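Local coordinates for oxidoreductase, Gfo/Idh/MocA family (Vibrio cholerae, PDB 1XEA), which probably acts as a nucleotide-dependent dehydrogenase or related oxidoreductase, with an NAD(P)-binding Rossmann domain joined to a second, mixed-sheet domain, at residues Q101-L106 / A294-A299; W149-H154 / F165-H170; G158-F163 / Q305-V310; H187-M192 / L197-V202. All coordinates share one frame; numbering follows the deposited sequence.

Contact 1: residues Q101-L106 / A294-A299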
# COMPACT_ATOMS: atom_id res chain seq x y z
N GLN A 101 -10.56 -8.45 -41.98
CA GLN A 101 -11.00 -9.19 -43.15
C GLN A 101 -10.79 -10.69 -42.93
O GLN A 101 -11.73 -11.48 -43.05
CB GLN A 101 -10.23 -8.72 -44.40
CG GLN A 101 -10.66 -9.41 -45.70
CD GLN A 101 -12.12 -9.16 -46.05
OE1 GLN A 101 -12.52 -8.05 -46.39
NE2 GLN A 101 -12.93 -10.21 -45.95
N GLU A 102 -9.56 -11.07 -42.60
CA GLU A 102 -9.23 -12.47 -42.35
C GLU A 102 -10.12 -13.02 -41.25
O GLU A 102 -10.61 -14.14 -41.33
CB GLU A 102 -7.76 -12.60 -41.94
CG GLU A 102 -6.80 -12.07 -42.98
CD GLU A 102 -5.35 -12.41 -42.67
OE1 GLU A 102 -4.98 -13.60 -42.74
OE2 GLU A 102 -4.57 -11.47 -42.37
N CYS A 103 -10.31 -12.21 -40.20
CA CYS A 103 -11.14 -12.60 -39.08
C CYS A 103 -12.53 -12.92 -39.58
O CYS A 103 -13.08 -13.98 -39.29
CB CYS A 103 -11.21 -11.48 -38.04
SG CYS A 103 -9.71 -11.31 -37.01
N GLU A 104 -13.11 -11.99 -40.34
CA GLU A 104 -14.44 -12.20 -40.86
C GLU A 104 -14.48 -13.47 -41.71
O GLU A 104 -15.41 -14.28 -41.58
CB GLU A 104 -14.88 -10.98 -41.67
CG GLU A 104 -14.84 -9.69 -40.85
CD GLU A 104 -15.11 -8.47 -41.70
OE1 GLU A 104 -14.45 -8.33 -42.76
OE2 GLU A 104 -15.96 -7.63 -41.32
N ASN A 105 -13.46 -13.67 -42.56
CA ASN A 105 -13.39 -14.86 -43.41
C ASN A 105 -13.43 -16.14 -42.55
O ASN A 105 -14.33 -16.97 -42.69
CB ASN A 105 -12.10 -14.87 -44.25
CG ASN A 105 -12.14 -13.87 -45.40
OD1 ASN A 105 -13.11 -13.79 -46.15
ND2 ASN A 105 -11.06 -13.10 -45.55
N LEU A 106 -12.44 -16.27 -41.66
CA LEU A 106 -12.35 -17.43 -40.78
C LEU A 106 -13.66 -17.74 -40.04
O LEU A 106 -14.02 -18.91 -39.88
CB LEU A 106 -11.21 -17.24 -39.79
CG LEU A 106 -9.81 -17.34 -40.41
CD1 LEU A 106 -8.76 -16.85 -39.44
CD2 LEU A 106 -9.56 -18.79 -40.81
N ALA A 294 -16.04 -8.13 -33.30
CA ALA A 294 -16.05 -6.73 -32.94
C ALA A 294 -14.68 -6.22 -32.47
O ALA A 294 -14.20 -5.18 -32.93
CB ALA A 294 -17.10 -6.47 -31.88
N SER A 295 -14.05 -6.94 -31.55
CA SER A 295 -12.75 -6.52 -31.03
C SER A 295 -11.67 -6.46 -32.11
O SER A 295 -10.81 -5.57 -32.10
CB SER A 295 -12.30 -7.42 -29.88
OG SER A 295 -13.22 -7.33 -28.81
N HIS A 296 -11.70 -7.41 -33.04
CA HIS A 296 -10.73 -7.39 -34.11
C HIS A 296 -11.14 -6.34 -35.13
O HIS A 296 -10.29 -5.70 -35.73
CB HIS A 296 -10.60 -8.76 -34.77
CG HIS A 296 -9.93 -9.78 -33.91
ND1 HIS A 296 -10.61 -10.49 -32.94
CD2 HIS A 296 -8.65 -10.20 -33.85
CE1 HIS A 296 -9.77 -11.31 -32.33
NE2 HIS A 296 -8.57 -11.15 -32.86
N GLN A 297 -12.43 -6.14 -35.32
CA GLN A 297 -12.85 -5.14 -36.29
C GLN A 297 -12.48 -3.77 -35.74
O GLN A 297 -12.06 -2.89 -36.49
CB GLN A 297 -14.36 -5.25 -36.55
CG GLN A 297 -14.75 -6.57 -37.23
CD GLN A 297 -16.26 -6.73 -37.43
OE1 GLN A 297 -17.06 -6.44 -36.53
NE2 GLN A 297 -16.65 -7.21 -38.61
N LEU A 298 -12.62 -3.59 -34.43
CA LEU A 298 -12.28 -2.32 -33.79
C LEU A 298 -10.77 -2.07 -33.88
O LEU A 298 -10.33 -0.95 -34.15
CB LEU A 298 -12.70 -2.35 -32.32
CG LEU A 298 -13.28 -1.06 -31.72
CD1 LEU A 298 -13.01 -1.09 -30.23
CD2 LEU A 298 -12.69 0.19 -32.35
N ALA A 299 -9.98 -3.11 -33.64
CA ALA A 299 -8.54 -2.99 -33.71
C ALA A 299 -8.15 -2.53 -35.12
O ALA A 299 -7.28 -1.69 -35.29
CB ALA A 299 -7.88 -4.32 -33.40

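Contact 2: residues W149-H154 / F165-H170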
# COMPACT_ATOMS: atom_id res chain seq x y z
N TRP A 149 -9.39 -0.19 -18.22
CA TRP A 149 -8.35 -1.19 -18.23
C TRP A 149 -7.04 -0.53 -18.69
O TRP A 149 -6.94 -0.07 -19.82
CB TRP A 149 -8.76 -2.32 -19.18
CG TRP A 149 -8.12 -3.62 -18.86
CD1 TRP A 149 -6.78 -3.91 -18.93
CD2 TRP A 149 -8.76 -4.80 -18.38
NE1 TRP A 149 -6.55 -5.19 -18.51
CE2 TRP A 149 -7.75 -5.76 -18.17
CE3 TRP A 149 -10.09 -5.14 -18.10
CZ2 TRP A 149 -8.03 -7.04 -17.69
CZ3 TRP A 149 -10.36 -6.41 -17.63
CH2 TRP A 149 -9.34 -7.35 -17.43
N GLU A 150 -6.06 -0.46 -17.81
CA GLU A 150 -4.76 0.12 -18.12
C GLU A 150 -3.71 -1.00 -18.19
O GLU A 150 -3.65 -1.87 -17.31
CB GLU A 150 -4.34 1.12 -17.04
CG GLU A 150 -5.28 2.31 -16.87
CD GLU A 150 -4.82 3.29 -15.80
OE1 GLU A 150 -3.69 3.83 -15.91
OE2 GLU A 150 -5.59 3.53 -14.84
N LYS A 151 -2.89 -0.98 -19.23
CA LYS A 151 -1.83 -1.97 -19.37
C LYS A 151 -0.66 -1.21 -19.95
O LYS A 151 -0.65 -0.90 -21.14
CB LYS A 151 -2.25 -3.08 -20.32
CG LYS A 151 -1.30 -4.27 -20.31
CD LYS A 151 -1.74 -5.33 -21.31
CE LYS A 151 -0.91 -6.60 -21.14
NZ LYS A 151 0.55 -6.32 -21.29
N HIS A 152 0.31 -0.90 -19.10
CA HIS A 152 1.46 -0.13 -19.54
C HIS A 152 2.76 -0.93 -19.54
O HIS A 152 2.87 -1.95 -18.86
CB HIS A 152 1.62 1.12 -18.65
CG HIS A 152 0.36 1.90 -18.44
ND1 HIS A 152 -0.63 2.00 -19.39
CD2 HIS A 152 -0.06 2.64 -17.39
CE1 HIS A 152 -1.61 2.77 -18.94
NE2 HIS A 152 -1.29 3.17 -17.73
N ARG A 153 3.72 -0.46 -20.33
CA ARG A 153 5.05 -1.08 -20.44
C ARG A 153 6.07 0.03 -20.28
O ARG A 153 5.79 1.21 -20.54
CB ARG A 153 5.27 -1.70 -21.83
CG ARG A 153 4.54 -3.00 -22.10
CD ARG A 153 5.51 -4.18 -22.21
NE ARG A 153 4.82 -5.46 -22.01
CZ ARG A 153 3.85 -5.93 -22.80
NH1 ARG A 153 3.46 -5.22 -23.85
NH2 ARG A 153 3.27 -7.09 -22.53
N HIS A 154 7.27 -0.34 -19.86
CA HIS A 154 8.36 0.61 -19.69
C HIS A 154 9.26 0.57 -20.92
O HIS A 154 9.75 -0.50 -21.30
CB HIS A 154 9.18 0.27 -18.46
CG HIS A 154 10.47 1.02 -18.37
ND1 HIS A 154 10.53 2.39 -18.40
CD2 HIS A 154 11.75 0.58 -18.23
CE1 HIS A 154 11.79 2.78 -18.27
NE2 HIS A 154 12.55 1.70 -18.16
N PHE A 165 -2.66 -4.99 -32.69
CA PHE A 165 -3.09 -6.37 -32.78
C PHE A 165 -2.44 -7.35 -31.81
O PHE A 165 -3.08 -8.31 -31.38
CB PHE A 165 -2.95 -6.88 -34.22
CG PHE A 165 -4.11 -6.52 -35.10
CD1 PHE A 165 -4.23 -5.24 -35.62
CD2 PHE A 165 -5.10 -7.45 -35.37
CE1 PHE A 165 -5.32 -4.89 -36.41
CE2 PHE A 165 -6.19 -7.10 -36.15
CZ PHE A 165 -6.30 -5.82 -36.67
N ASP A 166 -1.19 -7.11 -31.45
CA ASP A 166 -0.53 -8.04 -30.54
C ASP A 166 -0.47 -7.61 -29.08
O ASP A 166 0.05 -8.34 -28.23
CB ASP A 166 0.87 -8.35 -31.05
CG ASP A 166 0.87 -8.94 -32.44
OD1 ASP A 166 0.27 -10.02 -32.64
OD2 ASP A 166 1.46 -8.31 -33.35
N ASP A 167 -1.01 -6.43 -28.77
CA ASP A 167 -0.95 -5.95 -27.40
C ASP A 167 -2.22 -5.24 -26.94
O ASP A 167 -2.98 -5.79 -26.14
CB ASP A 167 0.25 -5.01 -27.26
CG ASP A 167 0.92 -5.11 -25.92
OD1 ASP A 167 0.53 -5.99 -25.12
OD2 ASP A 167 1.85 -4.32 -25.66
N PHE A 168 -2.42 -4.03 -27.45
CA PHE A 168 -3.58 -3.20 -27.10
C PHE A 168 -4.88 -3.98 -27.16
O PHE A 168 -5.85 -3.66 -26.46
CB PHE A 168 -3.66 -2.00 -28.03
CG PHE A 168 -4.67 -0.99 -27.61
CD1 PHE A 168 -4.46 -0.23 -26.46
CD2 PHE A 168 -5.83 -0.78 -28.35
CE1 PHE A 168 -5.40 0.71 -26.04
CE2 PHE A 168 -6.78 0.16 -27.95
CZ PHE A 168 -6.57 0.91 -26.79
N ILE A 169 -4.92 -5.00 -28.00
CA ILE A 169 -6.12 -5.80 -28.15
C ILE A 169 -6.50 -6.43 -26.81
O ILE A 169 -7.65 -6.75 -26.59
CB ILE A 169 -5.92 -6.90 -29.21
CG1 ILE A 169 -7.28 -7.43 -29.65
CG2 ILE A 169 -5.06 -8.01 -28.65
CD1 ILE A 169 -7.26 -8.08 -31.00
N HIS A 170 -5.52 -6.61 -25.93
CA HIS A 170 -5.80 -7.19 -24.64
C HIS A 170 -6.73 -6.26 -23.87
O HIS A 170 -7.88 -6.61 -23.60
CB HIS A 170 -4.52 -7.41 -23.85
CG HIS A 170 -3.92 -8.76 -24.04
ND1 HIS A 170 -4.65 -9.92 -23.92
CD2 HIS A 170 -2.66 -9.14 -24.36
CE1 HIS A 170 -3.87 -10.96 -24.15
NE2 HIS A 170 -2.66 -10.52 -24.43

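Contact 3: residues G158-F163 / Q305-V310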
# COMPACT_ATOMS: atom_id res chain seq x y z
N GLY A 158 6.49 0.81 -30.38
CA GLY A 158 6.50 -0.08 -31.53
C GLY A 158 5.61 0.42 -32.66
O GLY A 158 5.01 1.48 -32.55
N ASP A 159 5.53 -0.35 -33.74
CA ASP A 159 4.71 0.04 -34.88
C ASP A 159 3.23 -0.16 -34.61
O ASP A 159 2.82 -1.14 -33.99
CB ASP A 159 5.09 -0.77 -36.10
CG ASP A 159 4.64 -2.20 -35.98
OD1 ASP A 159 5.11 -2.87 -35.03
OD2 ASP A 159 3.82 -2.65 -36.82
N ILE A 160 2.43 0.76 -35.12
CA ILE A 160 0.99 0.72 -34.97
C ILE A 160 0.41 -0.68 -35.00
O ILE A 160 -0.23 -1.11 -34.04
CB ILE A 160 0.31 1.54 -36.05
CG1 ILE A 160 0.88 2.96 -36.02
CG2 ILE A 160 -1.20 1.54 -35.84
CD1 ILE A 160 0.36 3.85 -37.10
N ARG A 161 0.62 -1.40 -36.09
CA ARG A 161 0.09 -2.75 -36.23
C ARG A 161 0.37 -3.64 -35.04
O ARG A 161 -0.55 -4.01 -34.32
CB ARG A 161 0.66 -3.40 -37.49
CG ARG A 161 0.01 -2.92 -38.77
CD ARG A 161 -1.26 -3.69 -39.05
NE ARG A 161 -2.29 -2.82 -39.58
CZ ARG A 161 -3.46 -3.26 -40.04
NH1 ARG A 161 -3.73 -4.56 -40.03
NH2 ARG A 161 -4.36 -2.39 -40.49
N THR A 162 1.63 -4.01 -34.84
CA THR A 162 1.98 -4.89 -33.74
C THR A 162 1.41 -4.41 -32.43
O THR A 162 0.77 -5.17 -31.70
CB THR A 162 3.50 -4.98 -33.59
OG1 THR A 162 4.08 -5.39 -34.83
CG2 THR A 162 3.85 -6.01 -32.52
N PHE A 163 1.66 -3.15 -32.12
CA PHE A 163 1.18 -2.53 -30.89
C PHE A 163 -0.31 -2.80 -30.68
O PHE A 163 -0.71 -3.19 -29.59
CB PHE A 163 1.43 -1.02 -30.97
CG PHE A 163 1.09 -0.26 -29.72
CD1 PHE A 163 2.09 0.34 -28.97
CD2 PHE A 163 -0.23 -0.03 -29.36
CE1 PHE A 163 1.79 1.17 -27.90
CE2 PHE A 163 -0.54 0.80 -28.29
CZ PHE A 163 0.48 1.40 -27.56
N GLN A 305 -7.21 4.59 -38.81
CA GLN A 305 -7.29 6.00 -38.50
C GLN A 305 -5.93 6.58 -38.06
O GLN A 305 -5.63 7.74 -38.36
CB GLN A 305 -8.34 6.26 -37.43
CG GLN A 305 -8.63 7.73 -37.24
CD GLN A 305 -9.77 8.00 -36.27
OE1 GLN A 305 -9.76 7.51 -35.14
NE2 GLN A 305 -10.77 8.77 -36.71
N ILE A 306 -5.11 5.79 -37.37
CA ILE A 306 -3.80 6.26 -36.92
C ILE A 306 -2.82 6.34 -38.10
O ILE A 306 -2.30 7.41 -38.40
CB ILE A 306 -3.19 5.33 -35.82
CG1 ILE A 306 -4.09 5.27 -34.59
CG2 ILE A 306 -1.83 5.85 -35.38
CD1 ILE A 306 -3.63 4.26 -33.54
N THR A 307 -2.58 5.21 -38.75
CA THR A 307 -1.68 5.16 -39.90
C THR A 307 -1.98 6.31 -40.85
O THR A 307 -1.07 6.97 -41.35
CB THR A 307 -1.82 3.83 -40.65
OG1 THR A 307 -1.46 2.75 -39.79
CG2 THR A 307 -0.94 3.82 -41.88
N GLN A 308 -3.26 6.55 -41.10
CA GLN A 308 -3.70 7.63 -41.98
C GLN A 308 -3.31 8.97 -41.39
O GLN A 308 -2.49 9.69 -41.96
CB GLN A 308 -5.22 7.61 -42.15
CG GLN A 308 -5.75 8.81 -42.92
CD GLN A 308 -7.03 9.38 -42.34
OE1 GLN A 308 -7.08 9.75 -41.16
NE2 GLN A 308 -8.08 9.46 -43.16
N GLN A 309 -3.91 9.30 -40.25
CA GLN A 309 -3.65 10.57 -39.58
C GLN A 309 -2.17 10.89 -39.40
O GLN A 309 -1.79 12.05 -39.31
CB GLN A 309 -4.35 10.58 -38.22
CG GLN A 309 -5.79 11.01 -38.30
CD GLN A 309 -6.53 10.83 -36.99
OE1 GLN A 309 -5.95 10.99 -35.90
NE2 GLN A 309 -7.82 10.52 -37.07
N VAL A 310 -1.33 9.86 -39.37
CA VAL A 310 0.09 10.10 -39.21
C VAL A 310 0.73 10.44 -40.54
O VAL A 310 1.44 11.43 -40.66
CB VAL A 310 0.79 8.87 -38.60
CG1 VAL A 310 2.29 9.04 -38.67
CG2 VAL A 310 0.34 8.70 -37.16
O HOH W 1 -2.90 0.49 -40.86

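Contact 4: residues H187-M192 / L197-V202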
# COMPACT_ATOMS: atom_id res chain seq x y z
N HIS A 187 -13.77 8.06 -28.62
CA HIS A 187 -12.70 9.04 -28.55
C HIS A 187 -11.34 8.36 -28.55
O HIS A 187 -10.94 7.73 -27.57
CB HIS A 187 -12.84 9.89 -27.30
CG HIS A 187 -12.00 11.13 -27.31
ND1 HIS A 187 -11.02 11.37 -26.36
CD2 HIS A 187 -12.00 12.20 -28.13
CE1 HIS A 187 -10.46 12.54 -26.60
NE2 HIS A 187 -11.04 13.07 -27.67
N LEU A 188 -10.63 8.50 -29.66
CA LEU A 188 -9.32 7.88 -29.82
C LEU A 188 -8.23 8.92 -29.57
O LEU A 188 -8.31 10.04 -30.07
CB LEU A 188 -9.23 7.33 -31.23
CG LEU A 188 -8.20 6.26 -31.53
CD1 LEU A 188 -8.39 5.81 -32.97
CD2 LEU A 188 -6.80 6.78 -31.32
N THR A 189 -7.22 8.55 -28.80
CA THR A 189 -6.12 9.45 -28.50
C THR A 189 -4.83 8.65 -28.53
O THR A 189 -4.82 7.49 -28.14
CB THR A 189 -6.28 10.05 -27.09
OG1 THR A 189 -7.42 10.92 -27.07
CG2 THR A 189 -5.05 10.84 -26.70
N TYR A 190 -3.74 9.26 -28.98
CA TYR A 190 -2.49 8.53 -29.00
C TYR A 190 -1.31 9.48 -29.09
O TYR A 190 -1.48 10.69 -29.18
CB TYR A 190 -2.47 7.53 -30.16
CG TYR A 190 -2.59 8.16 -31.52
CD1 TYR A 190 -1.49 8.74 -32.14
CD2 TYR A 190 -3.83 8.22 -32.17
CE1 TYR A 190 -1.60 9.37 -33.37
CE2 TYR A 190 -3.96 8.85 -33.41
CZ TYR A 190 -2.84 9.43 -34.00
OH TYR A 190 -2.94 10.07 -35.21
N HIS A 191 -0.11 8.91 -29.03
CA HIS A 191 1.12 9.68 -29.11
C HIS A 191 2.16 8.85 -29.83
O HIS A 191 2.26 7.65 -29.61
CB HIS A 191 1.64 10.04 -27.73
CG HIS A 191 2.92 10.83 -27.74
ND1 HIS A 191 3.00 12.10 -28.25
CD2 HIS A 191 4.15 10.53 -27.27
CE1 HIS A 191 4.23 12.56 -28.09
NE2 HIS A 191 4.95 11.63 -27.49
N MSE A 192 2.93 9.50 -30.68
CA MSE A 192 3.98 8.83 -31.43
C MSE A 192 5.33 9.32 -30.94
O MSE A 192 5.62 10.51 -31.00
CB MSE A 192 3.83 9.13 -32.92
CG MSE A 192 2.48 8.77 -33.52
SE MSE A 192 2.24 6.86 -33.83
CE MSE A 192 3.89 6.48 -34.79
N LEU A 197 4.59 4.03 -32.00
CA LEU A 197 3.44 4.34 -31.18
C LEU A 197 3.88 4.15 -29.74
O LEU A 197 4.36 3.07 -29.37
CB LEU A 197 2.28 3.39 -31.48
CG LEU A 197 0.87 4.00 -31.41
CD1 LEU A 197 -0.13 2.87 -31.34
CD2 LEU A 197 0.74 4.92 -30.22
N ALA A 198 3.74 5.20 -28.94
CA ALA A 198 4.14 5.17 -27.53
C ALA A 198 2.93 4.82 -26.65
O ALA A 198 2.99 3.85 -25.90
CB ALA A 198 4.73 6.52 -27.12
N ARG A 199 1.86 5.60 -26.75
CA ARG A 199 0.66 5.32 -25.96
C ARG A 199 -0.61 5.49 -26.79
O ARG A 199 -0.70 6.37 -27.65
CB ARG A 199 0.57 6.23 -24.73
CG ARG A 199 0.12 7.60 -25.08
CD ARG A 199 -0.52 8.33 -23.94
NE ARG A 199 -0.99 9.61 -24.43
CZ ARG A 199 -2.06 9.76 -25.22
NH1 ARG A 199 -2.78 8.71 -25.59
NH2 ARG A 199 -2.39 10.96 -25.67
N LEU A 200 -1.61 4.65 -26.49
CA LEU A 200 -2.90 4.66 -27.19
C LEU A 200 -4.02 4.66 -26.16
O LEU A 200 -3.97 3.91 -25.18
CB LEU A 200 -3.00 3.40 -28.07
CG LEU A 200 -4.21 3.25 -28.98
CD1 LEU A 200 -4.22 4.38 -30.00
CD2 LEU A 200 -4.16 1.91 -29.67
N ASP A 201 -5.03 5.49 -26.37
CA ASP A 201 -6.15 5.58 -25.44
C ASP A 201 -7.49 5.62 -26.14
O ASP A 201 -7.86 6.64 -26.73
CB ASP A 201 -6.00 6.81 -24.54
CG ASP A 201 -4.85 6.69 -23.56
OD1 ASP A 201 -4.81 5.69 -22.81
OD2 ASP A 201 -3.99 7.59 -23.53
N VAL A 202 -8.22 4.52 -26.06
CA VAL A 202 -9.53 4.42 -26.68
C VAL A 202 -10.60 4.39 -25.61
O VAL A 202 -10.58 3.55 -24.71
CB VAL A 202 -9.65 3.15 -27.54
CG1 VAL A 202 -11.07 3.02 -28.06
CG2 VAL A 202 -8.67 3.22 -28.69

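Contact 1: residues Q101-L106 / A294-A299
Cys-103 and Glu-104 of the Rossmann domain face His-296 and Gln-297 of the long helix 286-311. Helix 100-112 joins the parallel strands 90-93 and 117-120, so this contact lays a crossover helix of the nucleotide-binding fold against a helix from far down the chain. His-296 can be followed outward from its backbone. Its CB lies 3.5 Å from Cys-103 SG, and its CG is equally close to that sulfur. The first torsion, -70°, sets CG anti to the carbonyl carbon and brings the ring alongside the thiol. SG stands 3.9 Å from the ring centroid in an oblique sulfur-aromatic contact, tilted 37° from the ring normal, and CD2 also borders it. Further out, ND1 is hydrogen-bonded to Asn-292 O one turn back in the same helix. NE2, at the tip, is hydrogen-bonded to the backbone N of Leu-96. With a carbonyl at one nitrogen and an amide N at the other, the ring is fixed in rotation, and the pattern is consistent with the proton sitting on ND1. Val-119 and Ile-169 pack on the same side chain, which is buried. Beside this pair lies a more polar, partly exposed one. Glu-104 and Gln-297 extend beyond CG and cross at about a right angle, the carboxylate and amide planes being strongly turned against each other. Gln-297 NE2 donates to Glu-104 OE2 at 2.8 Å in a bent bond (136°), keeping the acceptor near its amide plane and meeting the oxygen on its anti side, somewhat out of the carboxylate plane.

Contact 2: residues W149-H154 / F165-H170
The guanidinium of Arg-153 and the carboxylate of Asp-167 meet nearly coplanar, their planes 15° apart, with Asp-167 OD2 at the guanidinium edge. The two groups come from opposite directions. NH1 lies 2.6 Å from OD2, a salt bridge whose hydrogen bond is weak because it is strongly bent (118°). The ring of His-170 has Lys-151 CE set obliquely to it, while Lys-151 CD reaches His-170 CB at 4.3 Å. Lys-151 leaves the strand with CG anti to the backbone N and runs extended until chi4 (-57°), where the chain turns NZ toward the carboxylate. NZ then lies 3.8 Å from Asp-167 OD1, a long salt bridge. Lys-151 NZ and Arg-153 NH2, 3.1 Å apart, are two donors side by side with no bond between them, both turned to the same acid. The buried carboxylate also gathers Arg-217, which adds a further salt bridge to OD2. Asp-167 itself sits where the helix is irregular: a wider pi-type turn spans 165-168. Away from the helix, Glu-150 OE1 accepts from His-152 NE2 (3.1 Å) on its anti lone pair, the acceptor lying tilted from the imidazole plane, and Glu-150 also bridges to Arg-148 of its own chain and to Arg-148 of the second subunit. This is helix-on-sheet packing in the second domain: helix 160-175 lies over strand 146-152, which runs between strands 209-216 and 223-230. Met-215 touches both Lys-151 and Asp-167; on the far side of the helix, Phe-165 and Ile-169 pack on helix 286-311.

Contact 3: residues G158-F163 / Q305-V310
Ile-160 CD1 carries this helix-helix contact, resting against Ile-306 CG2 at 3.4 Å and against Thr-307 OG1 at the same distance. With CG1 anti to its carbonyl carbon (chi1 -55°) and the rest of the chain extended, the methyl is brought against both residues of helix 286-311. The two isoleucines run antiparallel alongside one another, CG1 of Ile-160 also approaching CG2 of Ile-306 at 4.0 Å. Beside this apolar patch a water links the helices: it donates to Thr-307 OG1 (2.9 Å) and accepts from Arg-161 NH2 (3.3 Å), lying at the guanidinium edge in its plane. Thr-307 OG1 is further bound to Cys-303 O, one turn back, and Arg-161 NH1 is salt-bridged to Glu-300, so both ends of the water link are held by helix 286-311. On the other helix, Asp-159 is the N-cap of helix 160-175. Its OD2 accepts from Thr-162 N in a nearly straight bond (172°), though from above the carboxylate plane, while OD1 takes the hydroxyl proton of Thr-162 OG1 at 2.7 Å through its syn lone pair. The cap fixes the first turn, and with it the place of Ile-160. Between the segments the direct contact is therefore almost wholly van der Waals, centred on one methyl, and the polar link relies on a single water.

Contact 4: residues H187-M192 / L197-V202
Leu-200 CD1 sits at the apolar centre, 3.6 Å from Tyr-190 CB and 3.8 Å from Leu-188 CD2. Leu-188 CG also meets Val-202 CG2, and Leu-188 CD2 stands in the plane of the Tyr-190 ring, at its edge. With CG between its backbone N and carbonyl carbon (chi1 61°), the tyrosine carries its ring away from strand 197-202, leaving CB to touch Leu-200; the phenol OH is hydrogen-bonded to Gln-309. Toward the turn, Met-192 SE (a selenomethionine) packs on Leu-197 CG at 4.0 Å, its chain bent at chi2 and chi3. Phe-163, Phe-168 and Ile-306 of the two covering helices close over this face. The segments are the arms of a beta hairpin at the margin of the mixed sheet within this chain, running antiparallel at 177°. Thr-189 and Asp-201 form a hydrogen-bonded pair, joined by Asp-201 N to Thr-189 O (2.7 Å) and its return bond from Thr-189 N. Next along comes a classic beta bulge: Ala-198 and Arg-199 both face His-191, whose N donates to Arg-199 O (3.0 Å) and whose O accepts from Ala-198 N (2.9 Å). The register shifts by one residue there. On the opposite face of the sheet, His-191 CB and Tyr-190 C lie over one face of the Arg-199 guanidinium. Arg-199 NH1 is salt-bridged to Asp-201 OD2 at 2.6 Å, and Ser-214 binds the other carboxylate oxygen. Leu-210 of the second subunit packs on both Arg-199 and Asp-201, and at the outer end His-187 stacks its ring on His-187 of that subunit.

How the contacts relate
Contacts 2, 3 and 4 cluster in the second domain: the centres of contacts 3 and 4 are about 9 Å apart, those of 2 and 4 about 11 Å. Phe-168 links contacts 2 and 4, its CD2 lying 3.4 Å from Leu-200 CD2, while Gly-158 O and Leu-197 N, 2.6 Å apart, probably hydrogen-bond contact 3 to contact 4. Contact 1, about 18 Å from contact 2 between centres, ties this domain to the Rossmann domain. Helix 286-311 serves contacts 1 and 3, helix 160-175 contacts 2 and 3. His-170 packs on Lys-94, just after strand 90-93, where relatives probably place the catalytic lysine; the cofactor and substrate cleft would then lie near the domain junction.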